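Side-chain contacts in Bm4233, isoform b (Brugia malayi, PDB 6ANY), which probably binds sterols and may carry lipids, as a secreted, venom allergen-like member of the CAP superfamily from a filarial parasite: residues N21-L26 / S106-L111; K31-N34 / T38-P41; K116-N121 / D125-Q130. All blocks are in the same frame, centred on the assembly; numbering follows the deposited sequence.

Interaction 1: residues N21-L26 / S106-L111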
ATOM      1  N   ASN A  21      -4.874  -4.566   3.726  1.00 13.36           N
ATOM      2  CA  ASN A  21      -5.368  -5.889   3.386  1.00 13.83           C
ATOM      3  C   ASN A  21      -6.874  -5.852   3.278  1.00 16.13           C
ATOM      4  O   ASN A  21      -7.456  -6.539   2.442  1.00 15.45           O
ATOM      5  CB  ASN A  21      -4.978  -6.942   4.393  1.00 14.05           C
ATOM      6  CG  ASN A  21      -3.597  -7.435   4.225  1.00 13.77           C
ATOM      7  OD1 ASN A  21      -3.042  -7.442   3.093  1.00 14.70           O
ATOM      8  ND2 ASN A  21      -2.978  -7.801   5.341  1.00 12.85           N
ATOM      9  N   LYS A  22      -7.528  -5.097   4.135  1.00 19.61           N
ATOM     10  CA  LYS A  22      -8.974  -4.856   3.967  1.00 20.95           C
ATOM     11  C   LYS A  22      -9.319  -4.225   2.603  1.00 20.05           C
ATOM     12  O   LYS A  22     -10.245  -4.684   1.902  1.00 16.60           O
ATOM     13  CB  LYS A  22      -9.517  -3.966   5.070  1.00 25.36           C
ATOM     14  CG  LYS A  22     -10.968  -3.553   4.861  1.00 29.87           C
ATOM     15  CD  LYS A  22     -11.486  -2.906   6.148  1.00 36.19           C
ATOM     16  CE  LYS A  22     -12.918  -2.370   6.058  1.00 42.79           C
ATOM     17  NZ  LYS A  22     -13.588  -2.326   7.390  1.00 41.85           N
ATOM     18  N   PHE A  23      -8.562  -3.190   2.232  1.00 17.38           N
ATOM     19  CA  PHE A  23      -8.709  -2.602   0.918  1.00 17.58           C
ATOM     20  C   PHE A  23      -8.587  -3.635  -0.176  1.00 15.38           C
ATOM     21  O   PHE A  23      -9.394  -3.655  -1.091  1.00 14.07           O
ATOM     22  CB  PHE A  23      -7.702  -1.466   0.682  1.00 17.80           C
ATOM     23  CG  PHE A  23      -8.035  -0.172   1.401  1.00 18.54           C
ATOM     24  CD1 PHE A  23      -9.340   0.192   1.669  1.00 22.67           C
ATOM     25  CD2 PHE A  23      -7.034   0.694   1.760  1.00 19.75           C
ATOM     26  CE1 PHE A  23      -9.636   1.397   2.314  1.00 23.40           C
ATOM     27  CE2 PHE A  23      -7.299   1.901   2.401  1.00 20.25           C
ATOM     28  CZ  PHE A  23      -8.600   2.269   2.661  1.00 20.79           C
ATOM     29  N   ARG A  24      -7.550  -4.454  -0.084  1.00 13.84           N
ATOM     30  CA  ARG A  24      -7.274  -5.445  -1.092  1.00 13.73           C
ATOM     31  C   ARG A  24      -8.382  -6.436  -1.212  1.00 13.87           C
ATOM     32  O   ARG A  24      -8.812  -6.745  -2.311  1.00 16.69           O
ATOM     33  CB  ARG A  24      -5.954  -6.131  -0.791  1.00 13.52           C
ATOM     34  CG  ARG A  24      -4.785  -5.299  -1.287  1.00 12.96           C
ATOM     35  CD  ARG A  24      -3.514  -5.614  -0.537  1.00 12.54           C
ATOM     36  NE  ARG A  24      -2.768  -6.737  -1.098  1.00 12.44           N
ATOM     37  CZ  ARG A  24      -1.892  -6.677  -2.099  1.00 12.39           C
ATOM     38  NH1 ARG A  24      -1.560  -5.512  -2.652  1.00 12.39           N
ATOM     39  NH2 ARG A  24      -1.246  -7.795  -2.470  1.00 12.33           N
ATOM     40  N   SER A  25      -8.878  -6.922  -0.077  1.00 13.77           N
ATOM     41  CA  SER A  25      -9.999  -7.863  -0.059  1.00 12.36           C
ATOM     42  C   SER A  25     -11.281  -7.257  -0.623  1.00 12.56           C
ATOM     43  O   SER A  25     -11.958  -7.861  -1.490  1.00 12.86           O
ATOM     44  CB  SER A  25     -10.195  -8.387   1.362  1.00 12.53           C
ATOM     45  OG  SER A  25     -11.349  -9.150   1.419  1.00 12.23           O
ATOM     46  N   LEU A  26     -11.629  -6.055  -0.181  1.00 12.38           N
ATOM     47  CA  LEU A  26     -12.805  -5.344  -0.745  1.00 12.33           C
ATOM     48  C   LEU A  26     -12.669  -5.196  -2.231  1.00 12.84           C
ATOM     49  O   LEU A  26     -13.617  -5.426  -2.957  1.00 13.00           O
ATOM     50  CB  LEU A  26     -12.995  -3.970  -0.127  1.00 13.12           C
ATOM     51  CG  LEU A  26     -13.501  -3.958   1.319  1.00 14.05           C
ATOM     52  CD1 LEU A  26     -13.521  -2.545   1.821  1.00 14.45           C
ATOM     53  CD2 LEU A  26     -14.911  -4.520   1.503  1.00 14.92           C
ATOM     54  N   SER A 106      -5.430   8.184   1.714  1.00 13.91           N
ATOM     55  CA  SER A 106      -5.063   9.180   0.732  1.00 15.22           C
ATOM     56  C   SER A 106      -4.563   8.551  -0.562  1.00 15.07           C
ATOM     57  O   SER A 106      -5.080   8.794  -1.609  1.00 14.33           O
ATOM     58  CB  SER A 106      -4.011  10.111   1.282  1.00 15.20           C
ATOM     59  OG  SER A 106      -3.597  10.961   0.267  1.00 15.36           O
ATOM     60  N   TRP A 107      -3.619   7.668  -0.456  1.00 16.07           N
ATOM     61  CA  TRP A 107      -3.121   6.902  -1.645  1.00 15.60           C
ATOM     62  C   TRP A 107      -4.225   6.112  -2.338  1.00 14.70           C
ATOM     63  O   TRP A 107      -4.375   6.131  -3.587  1.00 12.42           O
ATOM     64  CB  TRP A 107      -1.980   5.961  -1.235  1.00 14.82           C
ATOM     65  CG  TRP A 107      -0.808   6.700  -0.613  1.00 14.67           C
ATOM     66  CD1 TRP A 107      -0.441   7.962  -0.868  1.00 15.60           C
ATOM     67  CD2 TRP A 107       0.096   6.211   0.400  1.00 14.50           C
ATOM     68  NE1 TRP A 107       0.699   8.312  -0.129  1.00 16.09           N
ATOM     69  CE2 TRP A 107       1.034   7.246   0.668  1.00 15.36           C
ATOM     70  CE3 TRP A 107       0.207   5.021   1.101  1.00 14.83           C
ATOM     71  CZ2 TRP A 107       2.051   7.111   1.610  1.00 13.84           C
ATOM     72  CZ3 TRP A 107       1.211   4.887   2.029  1.00 14.67           C
ATOM     73  CH2 TRP A 107       2.103   5.955   2.292  1.00 14.36           C
ATOM     74  N   TRP A 108      -4.997   5.427  -1.518  1.00 14.57           N
ATOM     75  CA  TRP A 108      -6.062   4.568  -2.020  1.00 14.15           C
ATOM     76  C   TRP A 108      -7.153   5.373  -2.695  1.00 14.63           C
ATOM     77  O   TRP A 108      -7.771   4.880  -3.681  1.00 14.73           O
ATOM     78  CB  TRP A 108      -6.640   3.696  -0.902  1.00 14.68           C
ATOM     79  CG  TRP A 108      -7.475   2.586  -1.453  1.00 15.42           C
ATOM     80  CD1 TRP A 108      -8.832   2.643  -1.759  1.00 15.05           C
ATOM     81  CD2 TRP A 108      -7.030   1.267  -1.829  1.00 14.07           C
ATOM     82  NE1 TRP A 108      -9.224   1.428  -2.274  1.00 15.58           N
ATOM     83  CE2 TRP A 108      -8.150   0.572  -2.322  1.00 14.01           C
ATOM     84  CE3 TRP A 108      -5.800   0.615  -1.809  1.00 14.75           C
ATOM     85  CZ2 TRP A 108      -8.084  -0.745  -2.716  1.00 13.48           C
ATOM     86  CZ3 TRP A 108      -5.746  -0.696  -2.215  1.00 14.37           C
ATOM     87  CH2 TRP A 108      -6.862  -1.340  -2.695  1.00 13.56           C
ATOM     88  N   SER A 109      -7.366   6.621  -2.245  1.00 13.34           N
ATOM     89  CA  SER A 109      -8.430   7.453  -2.790  1.00 14.13           C
ATOM     90  C   SER A 109      -8.228   7.748  -4.278  1.00 14.98           C
ATOM     91  O   SER A 109      -9.152   8.222  -4.958  1.00 14.07           O
ATOM     92  CB  SER A 109      -8.533   8.811  -2.037  1.00 15.58           C
ATOM     93  OG  SER A 109      -7.471   9.729  -2.435  1.00 15.00           O
ATOM     94  N   GLU A 110      -7.027   7.498  -4.798  1.00 15.66           N
ATOM     95  CA  GLU A 110      -6.778   7.576  -6.247  1.00 15.44           C
ATOM     96  C   GLU A 110      -7.709   6.711  -7.077  1.00 16.33           C
ATOM     97  O   GLU A 110      -8.013   7.072  -8.240  1.00 14.79           O
ATOM     98  CB  GLU A 110      -5.305   7.274  -6.595  1.00 15.75           C
ATOM     99  CG  GLU A 110      -4.360   8.354  -6.153  1.00 15.84           C
ATOM    100  CD  GLU A 110      -2.912   7.984  -6.265  1.00 18.41           C
ATOM    101  OE1 GLU A 110      -2.588   6.818  -6.562  1.00 19.62           O
ATOM    102  OE2 GLU A 110      -2.066   8.880  -6.044  1.00 19.98           O
ATOM    103  N   LEU A 111      -8.218   5.609  -6.485  1.00 16.00           N
ATOM    104  CA  LEU A 111      -9.048   4.711  -7.261  1.00 14.93           C
ATOM    105  C   LEU A 111     -10.372   5.369  -7.671  1.00 15.65           C
ATOM    106  O   LEU A 111     -10.677   5.436  -8.891  1.00 17.68           O
ATOM    107  CB  LEU A 111      -9.266   3.387  -6.543  1.00 14.09           C
ATOM    108  CG  LEU A 111     -10.494   2.564  -7.024  1.00 14.29           C
ATOM    109  CD1 LEU A 111     -10.259   1.987  -8.415  1.00 15.12           C
ATOM    110  CD2 LEU A 111     -10.834   1.469  -6.062  1.00 13.81           C
TER
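The Phe-23 ring stacks face to face on the five-membered ring of Trp-108. Their centroids are 4.0 Å apart and the planes differ by 18°. The two side chains come from facing helices and run antiparallel, each overlapping the other's flank. Trp-108 has CG trans to its own backbone N (chi1 -166°), which carries the indole out toward helix 10-28 and brings its six-membered ring up to the base of Phe-23.

A CH-pi contact adds to the stack. Phe-23 CB sits 3.4 Å from the centroid of the Trp-108 six-membered ring, almost straight above it. The distance from Phe-23 CB to Trp-108 CH2, on the rim of that ring, is 3.5 Å. The indole is thus covered on one face by the phenyl ring and by the methylene that bears it.

Arg-24 adds little here; its guanidinium turns to Leu-47 O, Met-138 O and Trp-140 O. Met-138 touches both aromatic side chains, and Phe-135 meets Trp-108 edge to face. The stack joins helix 10-28 to helix 99-108 in the buried helical packing of the alpha-beta-alpha sandwich of CAP proteins.

Interaction 2: residues K31-N34 / T38-P41; sequences KLKN and TYMP
Lys-33 and Tyr-39 form a single antiparallel beta bridge as a non-hydrogen-bonded pair, their CA atoms 4.2 Å apart. Backbone bonds flank it on both sides. Met-40 N donates to Leu-32 O at 2.8 Å, and Asn-34 N donates to Thr-38 O at 2.9 Å.

Asn-34 also uses its side chain. Its CG is tucked over the backbone, flanked by N and C (chi1 60°). This turns the amide toward Thr-38, where Asn-34 OD1 accepts from Thr-38 N at 3.2 Å. That donor stands above the carbonyl plane of the amide, 45° out of it. Thr-38 OG1 has its main partner elsewhere, in Gln-117 OE1.

Lys-33 and Tyr-39 pack on one face of the pair. The extended lysine chain passes obliquely across the tyrosine, with Lys-33 CG 3.8 Å from Tyr-39 CE1. It makes an off-centre CH-pi contact, and its CE reaches the phenol end. The edge of the same ring meets the backbone, with Tyr-39 CE1 3.5 Å from Lys-31 O.

Met-40 lies on the other face. Its chain is kinked at the last two torsions. Met-40 CG is 3.4 Å from Leu-32 O, and Met-40 SD comes within 4.0 Å of Asn-34 CB. Leu-111 of helix 110-114 packs against Leu-32, Asn-34 and Met-40, so this face is turned to the core. The arrangement is a short hairpin-like loop. It belongs to the connection between helix 10-28 and strand 43-44 in the CAP domain.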
ATOM      1  N   LYS A  31     -16.174  -4.886  -4.633  1.00 18.08           N
ATOM      2  CA  LYS A  31     -16.964  -3.920  -3.819  1.00 19.19           C
ATOM      3  C   LYS A  31     -16.555  -2.453  -4.016  1.00 17.02           C
ATOM      4  O   LYS A  31     -17.158  -1.580  -3.358  1.00 16.57           O
ATOM      5  CB  LYS A  31     -16.873  -4.203  -2.312  1.00 20.75           C
ATOM      6  CG  LYS A  31     -16.891  -5.674  -1.912  1.00 25.25           C
ATOM      7  CD  LYS A  31     -18.219  -6.181  -1.361  1.00 29.18           C
ATOM      8  CE  LYS A  31     -19.326  -6.123  -2.380  1.00 35.60           C
ATOM      9  NZ  LYS A  31     -20.357  -7.165  -2.081  1.00 40.16           N
ATOM     10  N   LEU A  32     -15.536  -2.167  -4.815  1.00 15.46           N
ATOM     11  CA  LEU A  32     -15.007  -0.786  -4.910  1.00 17.86           C
ATOM     12  C   LEU A  32     -15.118  -0.184  -6.323  1.00 18.88           C
ATOM     13  O   LEU A  32     -14.765  -0.807  -7.293  1.00 21.62           O
ATOM     14  CB  LEU A  32     -13.532  -0.676  -4.436  1.00 19.52           C
ATOM     15  CG  LEU A  32     -13.203  -1.207  -3.044  1.00 18.38           C
ATOM     16  CD1 LEU A  32     -11.728  -1.154  -2.822  1.00 17.97           C
ATOM     17  CD2 LEU A  32     -13.999  -0.460  -1.981  1.00 18.23           C
ATOM     18  N   LYS A  33     -15.599   1.050  -6.389  1.00 18.82           N
ATOM     19  CA  LYS A  33     -15.871   1.732  -7.616  1.00 18.10           C
ATOM     20  C   LYS A  33     -14.631   2.440  -8.103  1.00 18.57           C
ATOM     21  O   LYS A  33     -13.865   2.979  -7.311  1.00 18.92           O
ATOM     22  CB  LYS A  33     -17.014   2.752  -7.439  1.00 18.41           C
ATOM     23  CG  LYS A  33     -18.403   2.095  -7.423  1.00 21.38           C
ATOM     24  CD  LYS A  33     -19.474   2.929  -6.800  1.00 22.71           C
ATOM     25  CE  LYS A  33     -20.860   2.486  -7.273  1.00 25.07           C
ATOM     26  NZ  LYS A  33     -21.916   3.200  -6.483  1.00 25.95           N
ATOM     27  N   ASN A  34     -14.502   2.531  -9.415  1.00 16.52           N
ATOM     28  CA  ASN A  34     -13.508   3.365 -10.022  1.00 19.21           C
ATOM     29  C   ASN A  34     -14.113   4.755 -10.280  1.00 20.40           C
ATOM     30  O   ASN A  34     -15.259   5.073  -9.884  1.00 17.82           O
ATOM     31  CB  ASN A  34     -12.936   2.673 -11.284  1.00 18.64           C
ATOM     32  CG  ASN A  34     -13.990   2.382 -12.362  1.00 19.23           C
ATOM     33  OD1 ASN A  34     -14.991   3.089 -12.498  1.00 18.73           O
ATOM     34  ND2 ASN A  34     -13.787   1.279 -13.092  1.00 21.27           N
ATOM     35  N   THR A  38     -18.084   2.544 -11.834  1.00 20.34           N
ATOM     36  CA  THR A  38     -18.274   1.092 -12.069  1.00 22.95           C
ATOM     37  C   THR A  38     -17.344   0.276 -11.151  1.00 22.57           C
ATOM     38  O   THR A  38     -16.185   0.659 -10.901  1.00 20.41           O
ATOM     39  CB  THR A  38     -18.180   0.702 -13.580  1.00 25.15           C
ATOM     40  OG1 THR A  38     -16.935   0.074 -13.898  1.00 28.28           O
ATOM     41  CG2 THR A  38     -18.409   1.913 -14.503  1.00 26.07           C
ATOM     42  N   TYR A  39     -17.861  -0.844 -10.626  1.00 22.16           N
ATOM     43  CA  TYR A  39     -17.081  -1.702  -9.729  1.00 21.05           C
ATOM     44  C   TYR A  39     -15.828  -2.250 -10.376  1.00 19.72           C
ATOM     45  O   TYR A  39     -15.829  -2.609 -11.502  1.00 17.55           O
ATOM     46  CB  TYR A  39     -17.920  -2.839  -9.193  1.00 22.15           C
ATOM     47  CG  TYR A  39     -18.942  -2.366  -8.172  1.00 23.97           C
ATOM     48  CD1 TYR A  39     -18.528  -1.826  -6.960  1.00 23.56           C
ATOM     49  CD2 TYR A  39     -20.315  -2.448  -8.429  1.00 23.91           C
ATOM     50  CE1 TYR A  39     -19.427  -1.342  -6.040  1.00 24.36           C
ATOM     51  CE2 TYR A  39     -21.234  -2.001  -7.504  1.00 26.22           C
ATOM     52  CZ  TYR A  39     -20.767  -1.442  -6.304  1.00 25.66           C
ATOM     53  OH  TYR A  39     -21.631  -1.020  -5.371  1.00 24.16           O
ATOM     54  N   MET A  40     -14.749  -2.310  -9.615  1.00 19.94           N
ATOM     55  CA  MET A  40     -13.541  -2.921 -10.077  1.00 18.86           C
ATOM     56  C   MET A  40     -13.750  -4.401 -10.175  1.00 17.64           C
ATOM     57  O   MET A  40     -14.595  -4.933  -9.488  1.00 18.86           O
ATOM     58  CB  MET A  40     -12.405  -2.574  -9.121  1.00 18.54           C
ATOM     59  CG  MET A  40     -11.990  -1.104  -9.250  1.00 19.00           C
ATOM     60  SD  MET A  40     -10.968  -0.767 -10.731  1.00 18.99           S
ATOM     61  CE  MET A  40      -9.373  -1.434 -10.338  1.00 18.33           C
ATOM     62  N   PRO A  41     -12.991  -5.070 -11.038  1.00 18.57           N
ATOM     63  CA  PRO A  41     -13.280  -6.486 -11.325  1.00 19.28           C
ATOM     64  C   PRO A  41     -12.841  -7.359 -10.182  1.00 17.34           C
ATOM     65  O   PRO A  41     -11.882  -7.029  -9.514  1.00 18.95           O
ATOM     66  CB  PRO A  41     -12.421  -6.780 -12.575  1.00 19.35           C
ATOM     67  CG  PRO A  41     -11.424  -5.667 -12.664  1.00 18.49           C
ATOM     68  CD  PRO A  41     -12.098  -4.490 -12.057  1.00 17.90           C
TER

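Interaction 3: residues K116-N121 / D125-Q130; sequences KQNPSN and DDVARQ
Lys-116 meets Gln-130 first through its backbone: Lys-116 N donates to Gln-130 OE1 at 3.0 Å, from a position tilted 24° out of the amide carbonyl plane. The Gln-130 amide is fixed from its other end too, since NE2 donates to Val-127 O at 2.9 Å, in the plane of the Val-127 carbonyl, on a lone pair. A water closes the group. It donates to Lys-116 O at 2.6 Å and accepts from Gln-130 NE2 at 3.0 Å.

The Lys-116 side chain runs extended past Gln-130 OE1, crossing that side chain at about a right angle. Its NZ forms a salt bridge with Asp-126 OD2 at 2.8 Å, using the anti lone pair of that oxygen. Asp-126 OD1 is bonded to Thr-124 OG1, so both carboxylate oxygens have partners.

Asn-118 comes next. Its amide lies against a methyl of Val-127, with ND2 3.5 Å from CG2. The same ND2 bonds to Asn-122 O and Tyr-115 OH. Asn-118 also opens a type I beta turn that ends at Asn-121. This surface contact ties the loop after helix 110-114 to helix 125-128 and the turn that follows it. Asn-121 bonds to the backbone of Ile-177, just before strand 179-180.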
ATOM      1  N   LYS A 116      -9.691   5.596 -14.091  1.00 17.09           N
ATOM      2  CA  LYS A 116     -10.768   5.395 -15.029  1.00 21.27           C
ATOM      3  C   LYS A 116     -11.007   3.904 -15.246  1.00 20.98           C
ATOM      4  O   LYS A 116     -10.105   3.057 -15.074  1.00 20.47           O
ATOM      5  CB  LYS A 116     -10.435   6.065 -16.391  1.00 22.76           C
ATOM      6  CG  LYS A 116      -9.504   5.204 -17.241  1.00 23.97           C
ATOM      7  CD  LYS A 116      -9.032   5.897 -18.532  1.00 24.01           C
ATOM      8  CE  LYS A 116      -7.979   5.034 -19.179  1.00 27.32           C
ATOM      9  NZ  LYS A 116      -7.390   5.646 -20.372  1.00 31.45           N
ATOM     10  N   GLN A 117     -12.230   3.584 -15.622  1.00 22.74           N
ATOM     11  CA  GLN A 117     -12.593   2.212 -15.996  1.00 24.53           C
ATOM     12  C   GLN A 117     -11.521   1.560 -16.874  1.00 24.06           C
ATOM     13  O   GLN A 117     -11.220   2.087 -17.963  1.00 22.13           O
ATOM     14  CB  GLN A 117     -13.935   2.231 -16.735  1.00 29.36           C
ATOM     15  CG  GLN A 117     -14.275   0.923 -17.439  1.00 33.85           C
ATOM     16  CD  GLN A 117     -15.346   0.195 -16.718  1.00 38.45           C
ATOM     17  OE1 GLN A 117     -15.072  -0.502 -15.741  1.00 40.72           O
ATOM     18  NE2 GLN A 117     -16.605   0.405 -17.158  1.00 42.29           N
ATOM     19  N   ASN A 118     -10.945   0.439 -16.377  1.00 24.16           N
ATOM     20  CA  ASN A 118      -9.839  -0.278 -17.005  1.00 25.09           C
ATOM     21  C   ASN A 118     -10.084  -1.823 -16.919  1.00 25.26           C
ATOM     22  O   ASN A 118      -9.435  -2.496 -16.150  1.00 27.12           O
ATOM     23  CB  ASN A 118      -8.486   0.082 -16.331  1.00 24.68           C
ATOM     24  CG  ASN A 118      -7.283  -0.503 -17.086  1.00 24.76           C
ATOM     25  OD1 ASN A 118      -7.340  -0.588 -18.306  1.00 24.30           O
ATOM     26  ND2 ASN A 118      -6.208  -0.945 -16.369  1.00 22.84           N
ATOM     27  N   PRO A 119     -11.029  -2.366 -17.692  1.00 26.57           N
ATOM     28  CA  PRO A 119     -11.525  -3.727 -17.535  1.00 27.10           C
ATOM     29  C   PRO A 119     -10.459  -4.831 -17.601  1.00 26.68           C
ATOM     30  O   PRO A 119     -10.511  -5.766 -16.782  1.00 24.37           O
ATOM     31  CB  PRO A 119     -12.571  -3.860 -18.642  1.00 30.90           C
ATOM     32  CG  PRO A 119     -12.386  -2.691 -19.543  1.00 32.50           C
ATOM     33  CD  PRO A 119     -11.832  -1.621 -18.671  1.00 31.71           C
ATOM     34  N   SER A 120      -9.478  -4.686 -18.495  1.00 25.55           N
ATOM     35  CA  SER A 120      -8.348  -5.606 -18.564  1.00 26.06           C
ATOM     36  C   SER A 120      -7.510  -5.665 -17.291  1.00 24.53           C
ATOM     37  O   SER A 120      -6.834  -6.663 -17.077  1.00 23.47           O
ATOM     38  CB  SER A 120      -7.387  -5.251 -19.703  1.00 28.15           C
ATOM     39  OG  SER A 120      -6.738  -4.021 -19.430  1.00 30.45           O
ATOM     40  N   ASN A 121      -7.554  -4.608 -16.466  1.00 20.92           N
ATOM     41  CA  ASN A 121      -6.758  -4.433 -15.217  1.00 19.19           C
ATOM     42  C   ASN A 121      -5.269  -4.316 -15.543  1.00 20.55           C
ATOM     43  O   ASN A 121      -4.416  -4.480 -14.679  1.00 20.15           O
ATOM     44  CB  ASN A 121      -7.002  -5.504 -14.120  1.00 22.43           C
ATOM     45  CG  ASN A 121      -7.576  -4.935 -12.848  1.00 24.73           C
ATOM     46  OD1 ASN A 121      -7.509  -3.743 -12.598  1.00 27.86           O
ATOM     47  ND2 ASN A 121      -8.144  -5.800 -12.032  1.00 27.93           N
ATOM     48  N   ASP A 125       0.500   2.473 -20.304  1.00 27.34           N
ATOM     49  CA  ASP A 125       0.997   3.851 -20.226  1.00 31.63           C
ATOM     50  C   ASP A 125      -0.132   4.846 -19.997  1.00 29.30           C
ATOM     51  O   ASP A 125       0.058   5.828 -19.262  1.00 30.43           O
ATOM     52  CB  ASP A 125       1.774   4.263 -21.521  1.00 36.21           C
ATOM     53  CG  ASP A 125       3.137   3.554 -21.673  1.00 46.48           C
ATOM     54  OD1 ASP A 125       3.664   3.003 -20.671  1.00 54.67           O
ATOM     55  OD2 ASP A 125       3.692   3.536 -22.817  1.00 46.00           O
ATOM     56  N   ASP A 126      -1.269   4.653 -20.660  1.00 24.66           N
ATOM     57  CA  ASP A 126      -2.391   5.594 -20.516  1.00 24.87           C
ATOM     58  C   ASP A 126      -3.048   5.485 -19.094  1.00 23.45           C
ATOM     59  O   ASP A 126      -3.568   6.486 -18.559  1.00 20.17           O
ATOM     60  CB  ASP A 126      -3.445   5.383 -21.604  1.00 25.46           C
ATOM     61  CG  ASP A 126      -4.092   4.009 -21.518  1.00 31.17           C
ATOM     62  OD1 ASP A 126      -3.337   3.000 -21.591  1.00 40.32           O
ATOM     63  OD2 ASP A 126      -5.341   3.905 -21.301  1.00 35.97           O
ATOM     64  N   VAL A 127      -3.062   4.266 -18.521  1.00 21.48           N
ATOM     65  CA  VAL A 127      -3.548   4.088 -17.165  1.00 20.92           C
ATOM     66  C   VAL A 127      -2.570   4.766 -16.161  1.00 21.49           C
ATOM     67  O   VAL A 127      -3.019   5.517 -15.282  1.00 21.03           O
ATOM     68  CB  VAL A 127      -3.727   2.589 -16.825  1.00 20.11           C
ATOM     69  CG1 VAL A 127      -4.067   2.427 -15.333  1.00 20.06           C
ATOM     70  CG2 VAL A 127      -4.875   2.019 -17.662  1.00 20.24           C
ATOM     71  N   ALA A 128      -1.253   4.505 -16.326  1.00 22.44           N
ATOM     72  CA  ALA A 128      -0.164   5.029 -15.473  1.00 24.54           C
ATOM     73  C   ALA A 128      -0.086   6.545 -15.406  1.00 26.52           C
ATOM     74  O   ALA A 128       0.159   7.115 -14.377  1.00 30.01           O
ATOM     75  CB  ALA A 128       1.162   4.523 -15.973  1.00 26.04           C
ATOM     76  N   ARG A 129      -0.370   7.173 -16.522  1.00 27.23           N
ATOM     77  CA  ARG A 129      -0.324   8.600 -16.702  1.00 28.65           C
ATOM     78  C   ARG A 129      -1.366   9.351 -15.858  1.00 24.80           C
ATOM     79  O   ARG A 129      -1.222  10.518 -15.638  1.00 19.16           O
ATOM     80  CB  ARG A 129      -0.485   8.894 -18.229  1.00 34.56           C
ATOM     81  CG  ARG A 129      -0.673  10.351 -18.617  1.00 39.47           C
ATOM     82  CD  ARG A 129      -0.638  10.557 -20.146  1.00 43.38           C
ATOM     83  NE  ARG A 129       0.399  11.556 -20.468  1.00 39.94           N
ATOM     84  CZ  ARG A 129       0.207  12.767 -20.978  1.00 36.66           C
ATOM     85  NH1 ARG A 129      -1.015  13.241 -21.282  1.00 34.88           N
ATOM     86  NH2 ARG A 129       1.294  13.519 -21.173  1.00 39.40           N
ATOM     87  N   GLN A 130      -2.421   8.658 -15.430  1.00 24.99           N
ATOM     88  CA  GLN A 130      -3.442   9.210 -14.560  1.00 23.75           C
ATOM     89  C   GLN A 130      -3.030   9.562 -13.094  1.00 24.95           C
ATOM     90  O   GLN A 130      -3.755  10.289 -12.416  1.00 26.81           O
ATOM     91  CB  GLN A 130      -4.604   8.244 -14.462  1.00 22.91           C
ATOM     92  CG  GLN A 130      -5.432   8.027 -15.720  1.00 21.16           C
ATOM     93  CD  GLN A 130      -6.385   6.894 -15.504  1.00 20.09           C
ATOM     94  OE1 GLN A 130      -7.586   7.085 -15.603  1.00 22.97           O
ATOM     95  NE2 GLN A 130      -5.870   5.730 -15.109  1.00 17.97           N
TER
HETATM   96  O   HOH W   1      -7.475   3.255 -15.042  1.00 21.85           O

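Overall arrangement
Interaction 2 is nested inside the chain loop closed by interaction 1, their centres 11 Å apart. Leu-111 joins them: its CG is 3.4 Å from Lys-33 O. The indole joins them too, with Trp-108 NE1 3.6 Å from Leu-32 CD1. Interaction 3 follows later in the chain. It meets interaction 2 where Pro-41 CG lies 3.3 Å from Asn-121 ND2. Interactions 1 and 3 do not touch; their nearest atoms are about 5 Å apart. Gln-117 touches a bound N-acetylglucosamine, and the side chain of Lys-116 is about 5 Å from one. Near interaction 1, Glu-110 bonds to His-134, probably as in the histidine-glutamate cluster of the central CAP cavity in relatives.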